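Local coordinates for vacuolar protein sorting-associated protein VTA1 (Saccharomyces cerevisiae, PDB 2RKK) that acts in multivesicular body sorting in yeast, probably as a partner and regulator of the AAA ATPase Vps4, at residues A[9-13]-A[28-32]; A[22-26]-A[57-61]; A[87-91]-A[136-140]; A[122-126]-A[155-159]; A[129-133]-A[148-152]. All coordinates share one frame; numbering follows the deposited sequence.

Interaction 1: residues A[9-13]-A[28-32]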
# COMPACT_ATOMS: atom_id res chain seq x y z
N VAL A 9 9.75 -16.00 1.33
CA VAL A 9 8.74 -15.07 1.82
C VAL A 9 9.39 -14.00 2.68
O VAL A 9 9.28 -12.81 2.39
CB VAL A 9 7.66 -15.83 2.63
CG1 VAL A 9 6.87 -14.87 3.49
CG2 VAL A 9 6.74 -16.56 1.67
N VAL A 10 10.11 -14.42 3.71
CA VAL A 10 10.76 -13.46 4.58
C VAL A 10 11.64 -12.48 3.80
O VAL A 10 11.71 -11.30 4.14
CB VAL A 10 11.60 -14.15 5.66
CG1 VAL A 10 12.29 -13.11 6.53
CG2 VAL A 10 10.70 -15.03 6.52
N ALA A 11 12.32 -12.97 2.77
CA ALA A 11 13.17 -12.11 1.95
C ALA A 11 12.32 -11.06 1.24
O ALA A 11 12.65 -9.87 1.22
CB ALA A 11 13.91 -12.94 0.92
N THR A 12 11.21 -11.51 0.66
CA THR A 12 10.30 -10.62 -0.06
C THR A 12 9.64 -9.62 0.89
O THR A 12 9.36 -8.49 0.51
CB THR A 12 9.17 -11.41 -0.74
OG1 THR A 12 9.73 -12.51 -1.47
CG2 THR A 12 8.40 -10.51 -1.68
N ALA A 13 9.38 -10.07 2.11
CA ALA A 13 8.77 -9.22 3.12
C ALA A 13 9.67 -8.04 3.40
O ALA A 13 9.22 -6.89 3.45
CB ALA A 13 8.54 -10.02 4.39
N LEU A 28 3.11 -10.46 5.24
CA LEU A 28 3.97 -11.45 4.63
C LEU A 28 4.73 -12.12 5.75
O LEU A 28 4.96 -13.33 5.73
CB LEU A 28 4.96 -10.79 3.69
CG LEU A 28 4.43 -10.62 2.27
CD1 LEU A 28 5.50 -9.97 1.39
CD2 LEU A 28 4.03 -11.99 1.74
N GLN A 29 5.11 -11.35 6.76
CA GLN A 29 5.88 -11.89 7.87
C GLN A 29 5.06 -12.79 8.74
O GLN A 29 5.47 -13.89 9.11
CB GLN A 29 6.43 -10.76 8.72
CG GLN A 29 7.53 -10.02 8.04
CD GLN A 29 7.83 -8.72 8.71
OE1 GLN A 29 8.48 -8.68 9.76
NE2 GLN A 29 7.34 -7.63 8.13
N LEU A 30 3.89 -12.27 9.08
CA LEU A 30 2.93 -12.97 9.92
C LEU A 30 2.66 -14.33 9.28
O LEU A 30 2.52 -15.35 9.96
CB LEU A 30 1.65 -12.14 9.99
CG LEU A 30 0.75 -12.37 11.18
CD1 LEU A 30 1.54 -12.37 12.47
CD2 LEU A 30 -0.29 -11.26 11.18
N TYR A 31 2.59 -14.31 7.95
CA TYR A 31 2.37 -15.50 7.16
C TYR A 31 3.59 -16.43 7.36
O TYR A 31 3.43 -17.56 7.83
CB TYR A 31 2.15 -15.09 5.68
CG TYR A 31 2.18 -16.22 4.65
CD1 TYR A 31 1.59 -17.47 4.92
CD2 TYR A 31 2.83 -16.05 3.42
CE1 TYR A 31 1.65 -18.52 3.99
CE2 TYR A 31 2.89 -17.08 2.48
CZ TYR A 31 2.30 -18.32 2.79
OH TYR A 31 2.38 -19.38 1.91
N ALA A 32 4.79 -15.94 7.06
CA ALA A 32 6.02 -16.72 7.22
C ALA A 32 6.11 -17.32 8.62
O ALA A 32 6.60 -18.43 8.81
CB ALA A 32 7.25 -15.86 6.97

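Interaction 2: residues A[22-26]-A[57-61]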
# COMPACT_ATOMS: atom_id res chain seq x y z
N GLY A 22 5.05 -1.26 4.16
CA GLY A 22 4.92 -1.84 5.49
C GLY A 22 3.77 -2.77 5.83
O GLY A 22 3.99 -3.82 6.44
N ILE A 23 2.55 -2.38 5.48
CA ILE A 23 1.43 -3.24 5.79
C ILE A 23 1.54 -4.56 5.04
O ILE A 23 1.28 -5.64 5.60
CB ILE A 23 0.09 -2.56 5.46
CG1 ILE A 23 -0.18 -1.43 6.47
CG2 ILE A 23 -1.03 -3.58 5.51
CD1 ILE A 23 -1.53 -0.73 6.28
N ILE A 24 1.92 -4.50 3.77
CA ILE A 24 2.08 -5.72 2.97
C ILE A 24 3.14 -6.61 3.65
O ILE A 24 2.85 -7.74 4.04
CB ILE A 24 2.54 -5.43 1.50
CG1 ILE A 24 1.71 -4.30 0.88
CG2 ILE A 24 2.35 -6.66 0.65
CD1 ILE A 24 0.28 -4.66 0.60
N GLY A 25 4.36 -6.09 3.79
CA GLY A 25 5.43 -6.85 4.40
C GLY A 25 5.08 -7.33 5.79
O GLY A 25 5.63 -8.34 6.27
N TYR A 26 4.18 -6.61 6.45
CA TYR A 26 3.75 -6.99 7.79
C TYR A 26 3.12 -8.38 7.71
O TYR A 26 3.59 -9.33 8.34
CB TYR A 26 2.71 -5.99 8.30
CG TYR A 26 1.98 -6.41 9.55
CD1 TYR A 26 2.66 -6.53 10.79
CD2 TYR A 26 0.59 -6.64 9.53
CE1 TYR A 26 1.98 -6.84 11.97
CE2 TYR A 26 -0.11 -6.95 10.69
CZ TYR A 26 0.59 -7.05 11.91
OH TYR A 26 -0.10 -7.33 13.08
N ILE A 57 7.04 -8.10 13.95
CA ILE A 57 5.59 -8.05 13.82
C ILE A 57 4.97 -7.19 14.90
O ILE A 57 4.19 -6.27 14.63
CB ILE A 57 4.97 -9.47 13.92
CG1 ILE A 57 5.18 -10.22 12.61
CG2 ILE A 57 3.48 -9.38 14.20
CD1 ILE A 57 4.82 -11.67 12.71
N GLU A 58 5.33 -7.52 16.14
CA GLU A 58 4.79 -6.80 17.28
C GLU A 58 5.09 -5.30 17.27
O GLU A 58 4.19 -4.47 17.46
CB GLU A 58 5.32 -7.41 18.56
CG GLU A 58 4.51 -6.97 19.72
CD GLU A 58 4.72 -7.86 20.90
OE1 GLU A 58 4.52 -9.09 20.77
OE2 GLU A 58 5.09 -7.31 21.97
N ALA A 59 6.36 -4.98 17.06
CA ALA A 59 6.84 -3.61 17.00
C ALA A 59 5.98 -2.82 16.03
O ALA A 59 5.54 -1.71 16.33
CB ALA A 59 8.27 -3.59 16.55
N PHE A 60 5.72 -3.43 14.88
CA PHE A 60 4.93 -2.80 13.84
C PHE A 60 3.51 -2.45 14.25
O PHE A 60 3.06 -1.32 14.05
CB PHE A 60 4.85 -3.69 12.59
CG PHE A 60 4.12 -3.05 11.45
CD1 PHE A 60 4.82 -2.39 10.46
CD2 PHE A 60 2.73 -3.09 11.38
CE1 PHE A 60 4.15 -1.76 9.41
CE2 PHE A 60 2.04 -2.47 10.34
CZ PHE A 60 2.75 -1.81 9.35
N LYS A 61 2.80 -3.43 14.81
CA LYS A 61 1.41 -3.24 15.23
C LYS A 61 1.33 -2.26 16.37
O LYS A 61 0.42 -1.44 16.44
CB LYS A 61 0.78 -4.57 15.66
CG LYS A 61 -0.72 -4.45 15.93
CD LYS A 61 -1.34 -5.80 16.27
CE LYS A 61 -2.83 -5.66 16.58
NZ LYS A 61 -3.45 -7.00 16.80

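Interaction 3: residues A[87-91]-A[136-140]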
# COMPACT_ATOMS: atom_id res chain seq x y z
N GLN A 87 -9.17 -7.62 10.27
CA GLN A 87 -8.70 -8.65 9.34
C GLN A 87 -9.52 -8.73 8.05
O GLN A 87 -9.06 -9.27 7.04
CB GLN A 87 -8.65 -10.00 10.05
CG GLN A 87 -7.68 -10.00 11.22
CD GLN A 87 -6.28 -9.54 10.82
OE1 GLN A 87 -5.55 -10.26 10.14
NE2 GLN A 87 -5.91 -8.33 11.23
N GLU A 88 -10.75 -8.21 8.10
CA GLU A 88 -11.67 -8.18 6.96
C GLU A 88 -11.11 -7.21 5.92
O GLU A 88 -10.90 -7.56 4.76
CB GLU A 88 -13.05 -7.68 7.45
CG GLU A 88 -13.96 -7.00 6.42
CD GLU A 88 -14.75 -7.99 5.58
OE1 GLU A 88 -15.58 -7.54 4.75
OE2 GLU A 88 -14.55 -9.22 5.75
N LYS A 89 -10.86 -5.98 6.38
CA LYS A 89 -10.32 -4.94 5.53
C LYS A 89 -8.89 -5.26 5.12
O LYS A 89 -8.47 -4.97 4.00
CB LYS A 89 -10.39 -3.59 6.27
CG LYS A 89 -11.82 -3.14 6.60
CD LYS A 89 -11.89 -1.84 7.41
CE LYS A 89 -13.33 -1.56 7.91
NZ LYS A 89 -13.45 -0.49 8.95
N ALA A 90 -8.14 -5.87 6.03
CA ALA A 90 -6.76 -6.23 5.73
C ALA A 90 -6.73 -7.23 4.58
O ALA A 90 -5.91 -7.12 3.67
CB ALA A 90 -6.09 -6.83 6.97
N LYS A 91 -7.64 -8.21 4.62
CA LYS A 91 -7.73 -9.23 3.57
C LYS A 91 -8.04 -8.60 2.21
O LYS A 91 -7.39 -8.91 1.21
CB LYS A 91 -8.80 -10.27 3.96
CG LYS A 91 -9.01 -11.40 2.97
CD LYS A 91 -10.05 -11.03 1.92
CE LYS A 91 -11.45 -10.89 2.53
NZ LYS A 91 -11.99 -12.18 3.04
N TRP A 136 -6.21 -15.86 6.05
CA TRP A 136 -7.65 -15.69 6.10
C TRP A 136 -8.46 -16.78 5.43
O TRP A 136 -9.12 -16.52 4.43
CB TRP A 136 -7.98 -14.33 5.47
CG TRP A 136 -7.23 -13.22 6.13
CD1 TRP A 136 -7.39 -12.78 7.41
CD2 TRP A 136 -6.20 -12.41 5.56
NE1 TRP A 136 -6.53 -11.75 7.67
CE2 TRP A 136 -5.78 -11.50 6.56
CE3 TRP A 136 -5.58 -12.36 4.31
CZ2 TRP A 136 -4.77 -10.55 6.34
CZ3 TRP A 136 -4.58 -11.42 4.09
CH2 TRP A 136 -4.18 -10.53 5.10
N LYS A 137 -8.44 -17.99 5.97
CA LYS A 137 -9.21 -19.07 5.37
C LYS A 137 -10.72 -18.91 5.56
O LYS A 137 -11.46 -18.81 4.59
CB LYS A 137 -8.76 -20.41 5.95
CG LYS A 137 -7.46 -20.93 5.38
CD LYS A 137 -7.06 -22.26 6.02
CE LYS A 137 -6.47 -22.05 7.41
NZ LYS A 137 -5.15 -21.34 7.35
N GLU A 138 -11.16 -18.87 6.82
CA GLU A 138 -12.59 -18.72 7.16
C GLU A 138 -13.10 -17.32 6.88
O GLU A 138 -14.00 -16.84 7.56
CB GLU A 138 -12.84 -19.02 8.64
CG GLU A 138 -12.70 -20.47 9.05
CD GLU A 138 -11.38 -21.06 8.60
OE1 GLU A 138 -10.32 -20.48 8.94
OE2 GLU A 138 -11.41 -22.11 7.90
N ASN A 139 -12.52 -16.65 5.89
CA ASN A 139 -12.97 -15.31 5.55
C ASN A 139 -13.02 -15.26 4.03
O ASN A 139 -13.53 -14.31 3.45
CB ASN A 139 -11.99 -14.28 6.14
CG ASN A 139 -12.48 -12.84 5.99
OD1 ASN A 139 -13.66 -12.54 6.19
ND2 ASN A 139 -11.55 -11.93 5.66
N ILE A 140 -12.52 -16.31 3.39
CA ILE A 140 -12.53 -16.38 1.93
C ILE A 140 -13.58 -17.36 1.38
O ILE A 140 -13.59 -18.55 1.73
CB ILE A 140 -11.16 -16.78 1.36
CG1 ILE A 140 -10.09 -15.77 1.76
CG2 ILE A 140 -11.24 -16.86 -0.16
CD1 ILE A 140 -8.67 -16.14 1.32

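Interaction 4: residues A[122-126]-A[155-159]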
# COMPACT_ATOMS: atom_id res chain seq x y z
N LEU A 122 6.63 -13.29 -10.43
CA LEU A 122 5.65 -14.38 -10.35
C LEU A 122 5.72 -15.15 -9.02
O LEU A 122 4.71 -15.65 -8.54
CB LEU A 122 5.80 -15.35 -11.54
CG LEU A 122 5.43 -14.77 -12.93
CD1 LEU A 122 5.67 -15.80 -14.03
CD2 LEU A 122 3.99 -14.33 -12.92
N TRP A 123 6.91 -15.24 -8.43
CA TRP A 123 7.03 -15.93 -7.16
C TRP A 123 6.43 -15.05 -6.07
O TRP A 123 5.85 -15.54 -5.12
CB TRP A 123 8.48 -16.23 -6.84
CG TRP A 123 8.85 -17.57 -7.32
CD1 TRP A 123 9.60 -17.89 -8.42
CD2 TRP A 123 8.45 -18.80 -6.73
NE1 TRP A 123 9.69 -19.25 -8.55
CE2 TRP A 123 8.99 -19.84 -7.52
CE3 TRP A 123 7.67 -19.13 -5.60
CZ2 TRP A 123 8.80 -21.19 -7.23
CZ3 TRP A 123 7.47 -20.48 -5.31
CH2 TRP A 123 8.04 -21.49 -6.12
N CYS A 124 6.59 -13.74 -6.24
CA CYS A 124 6.05 -12.80 -5.28
C CYS A 124 4.52 -12.94 -5.24
O CYS A 124 3.91 -12.92 -4.17
CB CYS A 124 6.46 -11.38 -5.68
SG CYS A 124 5.92 -10.08 -4.57
N CYS A 125 3.93 -13.08 -6.43
CA CYS A 125 2.48 -13.26 -6.61
C CYS A 125 2.03 -14.55 -5.93
O CYS A 125 1.01 -14.58 -5.23
CB CYS A 125 2.15 -13.33 -8.10
SG CYS A 125 2.22 -11.74 -8.96
N ILE A 126 2.80 -15.61 -6.14
CA ILE A 126 2.51 -16.89 -5.53
C ILE A 126 2.55 -16.74 -3.99
O ILE A 126 1.67 -17.24 -3.30
CB ILE A 126 3.54 -17.97 -6.04
CG1 ILE A 126 3.27 -18.25 -7.52
CG2 ILE A 126 3.42 -19.28 -5.24
CD1 ILE A 126 4.24 -19.21 -8.19
N CYS A 155 0.71 -19.22 -12.05
CA CYS A 155 2.06 -18.69 -11.86
C CYS A 155 3.07 -19.81 -11.96
O CYS A 155 4.02 -19.75 -12.75
CB CYS A 155 2.18 -18.02 -10.50
SG CYS A 155 1.29 -16.45 -10.39
N LYS A 156 2.86 -20.84 -11.14
CA LYS A 156 3.74 -22.00 -11.11
C LYS A 156 3.87 -22.67 -12.49
O LYS A 156 4.89 -23.29 -12.78
CB LYS A 156 3.23 -23.01 -10.08
CG LYS A 156 3.04 -22.42 -8.68
CD LYS A 156 2.59 -23.48 -7.68
CE LYS A 156 3.76 -24.13 -6.95
NZ LYS A 156 4.33 -23.22 -5.91
N ILE A 157 2.87 -22.52 -13.35
CA ILE A 157 2.92 -23.12 -14.68
C ILE A 157 3.85 -22.34 -15.60
O ILE A 157 4.79 -22.91 -16.16
CB ILE A 157 1.52 -23.19 -15.34
CG1 ILE A 157 0.69 -24.28 -14.64
CG2 ILE A 157 1.63 -23.47 -16.84
CD1 ILE A 157 -0.70 -24.39 -15.14
N TYR A 158 3.59 -21.04 -15.76
CA TYR A 158 4.43 -20.21 -16.62
C TYR A 158 5.82 -20.06 -16.04
O TYR A 158 6.76 -19.68 -16.74
CB TYR A 158 3.81 -18.83 -16.82
CG TYR A 158 2.84 -18.78 -17.96
CD1 TYR A 158 1.48 -18.95 -17.75
CD2 TYR A 158 3.30 -18.56 -19.27
CE1 TYR A 158 0.57 -18.89 -18.80
CE2 TYR A 158 2.40 -18.51 -20.34
CZ TYR A 158 1.03 -18.67 -20.09
OH TYR A 158 0.11 -18.59 -21.12
N LEU A 159 5.93 -20.35 -14.75
CA LEU A 159 7.21 -20.27 -14.07
C LEU A 159 8.06 -21.42 -14.61
O LEU A 159 9.25 -21.26 -14.85
CB LEU A 159 7.00 -20.39 -12.56
CG LEU A 159 7.73 -19.37 -11.68
CD1 LEU A 159 7.83 -18.02 -12.37
CD2 LEU A 159 7.01 -19.26 -10.36

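Interaction 5: residues A[129-133]-A[148-152]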
# COMPACT_ATOMS: atom_id res chain seq x y z
N PHE A 129 -0.50 -14.42 -2.85
CA PHE A 129 -1.71 -15.23 -2.90
C PHE A 129 -1.73 -16.25 -1.75
O PHE A 129 -2.72 -16.37 -1.03
CB PHE A 129 -1.82 -15.95 -4.26
CG PHE A 129 -2.30 -15.06 -5.37
CD1 PHE A 129 -1.65 -15.02 -6.60
CD2 PHE A 129 -3.42 -14.24 -5.19
CE1 PHE A 129 -2.10 -14.17 -7.63
CE2 PHE A 129 -3.88 -13.39 -6.21
CZ PHE A 129 -3.21 -13.36 -7.43
N SER A 130 -0.62 -16.97 -1.58
CA SER A 130 -0.50 -17.97 -0.51
C SER A 130 -0.74 -17.37 0.86
O SER A 130 -1.35 -17.99 1.74
CB SER A 130 0.87 -18.60 -0.54
OG SER A 130 1.09 -19.25 -1.77
N CYS A 131 -0.21 -16.16 1.04
CA CYS A 131 -0.33 -15.44 2.29
C CYS A 131 -1.81 -15.19 2.55
O CYS A 131 -2.33 -15.57 3.59
CB CYS A 131 0.45 -14.13 2.19
SG CYS A 131 0.11 -12.93 3.48
N ILE A 132 -2.49 -14.58 1.58
CA ILE A 132 -3.92 -14.30 1.69
C ILE A 132 -4.74 -15.55 2.05
O ILE A 132 -5.60 -15.50 2.93
CB ILE A 132 -4.45 -13.67 0.38
CG1 ILE A 132 -3.81 -12.30 0.19
CG2 ILE A 132 -5.97 -13.58 0.42
CD1 ILE A 132 -3.72 -11.83 -1.25
N LEU A 133 -4.48 -16.67 1.38
CA LEU A 133 -5.22 -17.89 1.65
C LEU A 133 -4.95 -18.46 3.05
O LEU A 133 -5.87 -18.91 3.74
CB LEU A 133 -4.88 -18.98 0.62
CG LEU A 133 -5.28 -18.76 -0.83
CD1 LEU A 133 -4.51 -19.71 -1.71
CD2 LEU A 133 -6.78 -18.92 -1.01
N LEU A 148 -8.18 -18.07 -6.25
CA LEU A 148 -6.82 -17.79 -5.84
C LEU A 148 -5.93 -18.99 -5.99
O LEU A 148 -4.79 -18.86 -6.43
CB LEU A 148 -6.78 -17.33 -4.39
CG LEU A 148 -7.52 -16.02 -4.15
CD1 LEU A 148 -7.34 -15.62 -2.68
CD2 LEU A 148 -6.99 -14.94 -5.08
N GLN A 149 -6.43 -20.17 -5.63
CA GLN A 149 -5.61 -21.37 -5.75
C GLN A 149 -5.27 -21.56 -7.22
O GLN A 149 -4.22 -22.10 -7.54
CB GLN A 149 -6.35 -22.59 -5.24
CG GLN A 149 -6.88 -22.45 -3.85
CD GLN A 149 -7.53 -23.72 -3.35
OE1 GLN A 149 -8.36 -24.33 -4.05
NE2 GLN A 149 -7.16 -24.14 -2.15
N LYS A 150 -6.15 -21.11 -8.11
CA LYS A 150 -5.93 -21.25 -9.56
C LYS A 150 -4.90 -20.24 -10.06
O LYS A 150 -4.11 -20.54 -10.95
CB LYS A 150 -7.24 -21.03 -10.35
CG LYS A 150 -8.37 -22.03 -10.07
CD LYS A 150 -8.10 -23.44 -10.59
CE LYS A 150 -8.85 -24.52 -9.77
NZ LYS A 150 -10.32 -24.27 -9.58
N ARG A 151 -4.94 -19.04 -9.49
CA ARG A 151 -4.00 -18.00 -9.89
C ARG A 151 -2.59 -18.41 -9.50
O ARG A 151 -1.64 -18.17 -10.24
CB ARG A 151 -4.38 -16.67 -9.25
CG ARG A 151 -5.70 -16.14 -9.79
CD ARG A 151 -5.87 -14.71 -9.40
NE ARG A 151 -7.08 -14.44 -8.62
CZ ARG A 151 -8.29 -14.26 -9.15
NH1 ARG A 151 -8.44 -14.33 -10.47
NH2 ARG A 151 -9.33 -13.99 -8.37
N ILE A 152 -2.46 -19.06 -8.35
CA ILE A 152 -1.17 -19.53 -7.92
C ILE A 152 -0.69 -20.58 -8.90
O ILE A 152 0.44 -20.52 -9.37
CB ILE A 152 -1.23 -20.14 -6.52
CG1 ILE A 152 -1.58 -19.05 -5.51
CG2 ILE A 152 0.08 -20.84 -6.20
CD1 ILE A 152 -1.73 -19.52 -4.08

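Interaction 1: residues A[9-13]-A[28-32]
Val9, Val10 and Ala13 pack against Leu28, Gln29, Tyr31 and Ala32 in a buried, apolar helix-helix contact. It joins helix 2-18 to helix 22-36, the next helix in the chain. The axes of the two segments approach to 8.9 Å, and their directions differ by 162°. Small residues allow this close approach. Ala32 CB touches two valine methyls, Val9 CG1 and Val10 CG2, each 3.6 Å away. Val9 places CG1 anti to its own backbone N (chi1 162°), which carries this methyl toward Ala32 and the carbonyl oxygen of Leu28. Its other methyl, CG2, lies 4.0 Å from CE2 of Tyr31. The valine lies roughly perpendicular to the tyrosine side chain. One turn along, Ala13 CB rests 3.7 Å from Leu28 CB and 3.8 Å from Gln29 CG. The CD1 branch of Leu28 reaches over the helix backbone and lies 3.8 Å from Ala13 CA. The polar end of Gln29 is used within its own helix, where NE2 bonds to Gly25 O. Beyond the pair, Tyr31 meets the ring of His134 and touches Ser130 and Cys131 on helix 116-135. Val10 and Gln29 both touch Leu53 of helix 44-62. Two successive helices running in nearly opposite directions make a helical hairpin. Such hairpins build the antiparallel bundles of MIT motifs, to which this domain belongs.

Interaction 2: residues A[22-26]-A[57-61]
Tyr26 and Phe60 carry this contact, with Ile57 adding a smaller share. They join helix 22-36 to the next helix, 44-62, in the antiparallel manner seen in the helical bundles of MIT motifs. The segment axes stand 11.0 Å apart and their directions differ by 144°. The wide spacing suits the aromatic rings that fill it. The Tyr26 and Phe60 rings lie nearly parallel, with planes at 23° and centroids 4.8 Å apart, but so offset that little of one ring lies over the other. Instead, Tyr26 CB lies over the face of the Phe60 ring as a CH-pi contact, 4.2 Å from its centroid. Phe60 holds CG anti to its backbone N (chi1 -176°), which swings the ring across to helix 22-36. Its far end meets the backbone of Gly22 and also Ile23, whose CG1 is 4.1 Å from Phe60 CZ. Ile84 of helix 82-85 touches both aromatic residues. Phe60 also packs on Val19 of the second subunit, and Ile23 on Leu21 of that subunit. Tyr26 OH ends beside the aliphatic part of Lys61, 3.7 Å from Lys61 CD. At the ring edge, near its plane, Tyr26 CE1 meets Ile57 O; the same CE1 lies 3.7 Å from Ile57 CG2.

Interaction 3: residues A[87-91]-A[136-140]
Lys91 and Trp136 bring the first turn of helix 87-110 against the loop after helix 116-135, with their CA atoms 6.9 Å apart. Trp136 is where the backbone departs from the helix. Its indole lies on helix 87-110, with one face turned to the backbone. Lys91 CA sits over the six-membered ring as a CH-pi contact, 3.8 Å from the centroid. The CB of Lys91 covers the same face, 3.7 Å from Trp136 CD2. Gln87 O lies over it too; both are offset toward the rim. Ala90 adds a methyl, with CB 4.0 Å from Trp136 CZ2. The indole N-H is spent on a side chain. Trp136 NE1 donates to Gln87 OE1 at 3.0 Å, with an N-H...O angle of 158°. The acceptor lies close to the indole plane, while the donor stands 37° above the amide's carbonyl plane. The contact thus ties the interhelical loop to another helix of this all-helical MIT-type domain. Tyr27 of helix 22-36 meets the indole edge-to-face, and its OH takes a weak bond from Gln87 NE2. A leucine in place of Trp136 would probably leave Gln87 OE1 without its N-H donor and open a gap over the backbone of Lys91. The lysine chain curls through three successive bends and folds back toward the loop, where Lys91 NZ ends 2.7 Å from Asn139 O. Farther along the loop, Ile140 turns back onto Ile132 and Leu133 of helix 116-135.

Interaction 4: residues A[122-126]-A[155-159]
Lys156 NZ reaches across here, but the atoms it meets are carbons. It ends 4.1 Å from Trp123 CH2 and at a like distance from Ile126 CG2. The lysine bends in its outer half to get there, and the ammonium meets the indole at an oblique angle. Lower on the same chain, Lys156 CG lies 3.5 Å from Ile126 CD1. Leu159 packs on the indole more squarely. Its CD2 methyl sits over one face of the five-membered ring of Trp123, 3.4 Å from the centroid and 20° off the ring normal, as a CH-pi contact. The other methyl, Leu159 CD1, reaches Leu122 and lies 3.5 Å from its CB. The two leucines run antiparallel, side by side. The helices involved, 116-135 and 142-163, follow one another and form an antiparallel hairpin of the MIT-type domain, with segment directions 157° apart. Replacing Trp123 by an alanine would probably leave Leu159 CD2 without the ring face it rests on and set the lysine end freer to move. Cys155 turns its sulfur inward. With SG anti to the carbonyl carbon (chi1 -72°), the sulfur is directed at Cys125. Cys155 SG lies 4.0 Å from Cys125 CB, and helix 87-110 backs this side, with Tyr102 touching Cys155 and Leu101 touching Cys125. On the other flank, Trp123 touches Arg8 of helix 2-18.

Interaction 5: residues A[129-133]-A[148-152]
The Phe129 ring has Arg151 over one face, with Arg151 CB 4.1 Å from the centroid and 24° off the normal, a CH-pi contact. Farther out, the arm passes the rim, with Arg151 CD 3.6 Å from Phe129 CZ. The guanidinium plane is turned 37° from the ring, so the two are not stacked flat. Leu148 comes in obliquely, its CD2 methyl 3.6 Å from Phe129 CD2. Tyr102 of helix 87-110 meets the phenyl ring edge-to-face. This is the stretch nearer the turn in the antiparallel hairpin of helices 116-135 and 142-163, within an all-helical domain of MIT type. The segment axes are 9.9 Å apart. On the same side of the ring plane, nearer the backbone, Ile152 runs alongside Phe129 CB in the opposite direction. The end of Ile152 then meets Leu133 tip to tip, with CD1 of each 3.7 Å apart. Leu133 also lies flank to flank with Leu148, its CD2 branch 3.7 Å from Leu148 CB. Ile132 adds CG2 at 4.0 Å from Leu148 CD1. Ser130 lies at the border, where its OG bonds to Ile126 O in its own helix while Ile152 CD1 packs beside it.

How the interactions relate
Interactions 4 and 5 lie along one hairpin, helices 116-135 and 142-163, with centres 10 Å apart. Ile126 CG2 and Ile152 CG2 touch between them at 3.8 Å. Interactions 1 and 2 share helix 22-36, also with centres 10 Å apart, and Leu30 packs on Ile57 where they meet. Tyr31 joins interaction 1 to interaction 5, and Thr12 meets Cys124 of interaction 4. Ile140 joins interaction 3 to interaction 5, reaching Leu148. Interactions 2 and 4 are farthest apart, with centres about 24 Å apart on opposite sides of the chain's centre. Interaction 2 also packs against the second subunit.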